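Local coordinates for arginase (Thermus thermophilus, PDB 2EF5), which probably hydrolyses L-arginine to L-ornithine and urea, the last step of the urea cycle, with two manganese ions per subunit, at residues F88-G93 against L258-V263. Sequence-based numbering, arbitrary orientation.
Sequences FPIVLG and LDLVEV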
loop_
_atom_site.group_PDB
_atom_site.type_symbol
_atom_site.label_atom_id
_atom_site.label_comp_id
_atom_site.label_asym_id
_atom_site.label_seq_id
_atom_site.Cartn_x
_atom_site.Cartn_y
_atom_site.Cartn_z
ATOM N N PHE A 88 -1.729 47.354 5.181
ATOM C CA PHE A 88 -1.064 46.070 4.990
ATOM C C PHE A 88 0.338 46.109 5.602
ATOM O O PHE A 88 1.188 46.905 5.183
ATOM C CB PHE A 88 -0.965 45.767 3.490
ATOM C CG PHE A 88 -0.507 44.370 3.175
ATOM C CD1 PHE A 88 -1.401 43.427 2.691
ATOM C CD2 PHE A 88 0.825 44.007 3.341
ATOM C CE1 PHE A 88 -0.972 42.136 2.367
ATOM C CE2 PHE A 88 1.266 42.721 3.024
ATOM C CZ PHE A 88 0.373 41.786 2.537
ATOM N N PRO A 89 0.597 45.255 6.604
ATOM C CA PRO A 89 1.917 45.237 7.237
ATOM C C PRO A 89 2.892 44.221 6.651
ATOM O O PRO A 89 2.540 43.059 6.430
ATOM C CB PRO A 89 1.592 44.910 8.685
ATOM C CG PRO A 89 0.511 43.887 8.520
ATOM C CD PRO A 89 -0.375 44.502 7.421
ATOM N N ILE A 90 4.118 44.674 6.419
ATOM C CA ILE A 90 5.180 43.815 5.917
ATOM C C ILE A 90 6.280 43.903 6.961
ATOM O O ILE A 90 6.820 44.982 7.220
ATOM C CB ILE A 90 5.762 44.299 4.582
ATOM C CG1 ILE A 90 4.691 44.265 3.491
ATOM C CG2 ILE A 90 6.947 43.407 4.195
ATOM C CD1 ILE A 90 5.186 44.779 2.145
ATOM N N VAL A 91 6.607 42.769 7.564
ATOM C CA VAL A 91 7.635 42.733 8.585
ATOM C C VAL A 91 8.920 42.147 8.010
ATOM O O VAL A 91 8.929 41.034 7.504
ATOM C CB VAL A 91 7.172 41.888 9.790
ATOM C CG1 VAL A 91 8.217 41.939 10.895
ATOM C CG2 VAL A 91 5.817 42.401 10.288
ATOM N N LEU A 92 9.995 42.924 8.089
ATOM C CA LEU A 92 11.301 42.525 7.590
ATOM C C LEU A 92 12.036 41.926 8.754
ATOM O O LEU A 92 12.139 42.531 9.820
ATOM C CB LEU A 92 12.085 43.733 7.091
ATOM C CG LEU A 92 11.311 44.704 6.201
ATOM C CD1 LEU A 92 12.231 45.842 5.787
ATOM C CD2 LEU A 92 10.765 43.976 4.977
ATOM N N GLY A 93 12.581 40.742 8.573
ATOM C CA GLY A 93 13.245 40.199 9.723
ATOM C C GLY A 93 14.594 39.569 9.621
ATOM O O GLY A 93 15.264 39.544 8.583
ATOM N N LEU A 258 2.317 40.172 5.612
ATOM C CA LEU A 258 3.461 39.417 5.113
ATOM C C LEU A 258 4.746 39.560 5.918
ATOM O O LEU A 258 5.073 40.658 6.367
ATOM C CB LEU A 258 3.746 39.863 3.668
ATOM C CG LEU A 258 5.080 39.476 3.022
ATOM C CD1 LEU A 258 5.043 38.003 2.656
ATOM C CD2 LEU A 258 5.328 40.311 1.781
ATOM N N ASP A 259 5.466 38.451 6.099
ATOM C CA ASP A 259 6.769 38.491 6.768
ATOM C C ASP A 259 7.797 38.104 5.709
ATOM O O ASP A 259 7.565 37.178 4.933
ATOM C CB ASP A 259 6.920 37.459 7.898
ATOM C CG ASP A 259 5.827 37.533 8.939
ATOM O OD1 ASP A 259 5.372 38.639 9.277
ATOM O OD2 ASP A 259 5.442 36.457 9.433
ATOM N N LEU A 260 8.926 38.805 5.687
ATOM C CA LEU A 260 10.030 38.507 4.773
ATOM C C LEU A 260 11.172 38.269 5.751
ATOM O O LEU A 260 11.772 39.214 6.253
ATOM C CB LEU A 260 10.337 39.703 3.872
ATOM C CG LEU A 260 9.238 40.121 2.894
ATOM C CD1 LEU A 260 9.707 41.347 2.116
ATOM C CD2 LEU A 260 8.926 38.975 1.933
ATOM N N VAL A 261 11.460 37.003 6.034
ATOM C CA VAL A 261 12.469 36.673 7.031
ATOM C C VAL A 261 13.676 35.853 6.597
ATOM O O VAL A 261 13.750 35.354 5.480
ATOM C CB VAL A 261 11.816 35.902 8.208
ATOM C CG1 VAL A 261 10.650 36.707 8.795
ATOM C CG2 VAL A 261 11.308 34.546 7.712
ATOM N N GLU A 262 14.610 35.730 7.536
ATOM C CA GLU A 262 15.834 34.949 7.395
ATOM C C GLU A 262 16.839 35.366 6.313
ATOM O O GLU A 262 17.693 34.573 5.917
ATOM C CB GLU A 262 15.463 33.471 7.239
ATOM C CG GLU A 262 14.749 32.867 8.465
ATOM C CD GLU A 262 15.695 32.585 9.633
ATOM O OE1 GLU A 262 16.819 32.109 9.385
ATOM O OE2 GLU A 262 15.314 32.821 10.800
ATOM N N VAL A 263 16.745 36.599 5.835
ATOM C CA VAL A 263 17.705 37.077 4.845
ATOM C C VAL A 263 19.018 37.351 5.599
ATOM O O VAL A 263 19.031 38.091 6.585
ATOM C CB VAL A 263 17.211 38.384 4.168
ATOM C CG1 VAL A 263 18.279 38.923 3.229
ATOM C CG2 VAL A 263 15.924 38.113 3.401
#
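With chi1 at -170°, Phe88 sets CG opposite its own backbone N, and the ring reaches across to Leu258, where Phe88 CE2 lies 3.8 Å from Leu258 CB. Ile90 CG1 sits at the edge of this ring, in its plane. Leu260 has chi1 -65° and an extended end, which brings its CD1 methyl against two neighbours of the other strand. Leu260 CD1 is 4.0 Å from both Ile90 CG2 and Leu92 CD2. Leu92 and Leu260 run side by side.

The backbones are paired in parallel. Leu258 N donates to Pro89 O, Val91 N to Leu258 O, Leu260 N to Val91 O at 2.9 Å, and Gly93 N to Leu260 O. The third is the straightest, 171° at the hydrogen. These are adjacent central strands of the parallel sheet in the arginase alpha/beta fold, flanked by strands 2-8 and 212-217. Helix 272-284 packs on Leu258.

On the other face, Asp259 lies beside Val91, with Asp259 OD1 3.7 Å from Val91 CB. Its buried carboxylate is gripped by Ser102 at OD1 and by Ser99 and Ser215 at OD2. Beyond the strand, Glu262 OE2 accepts a bond from His96 N, and its side chain touches Asp217; both partners are manganese ligands.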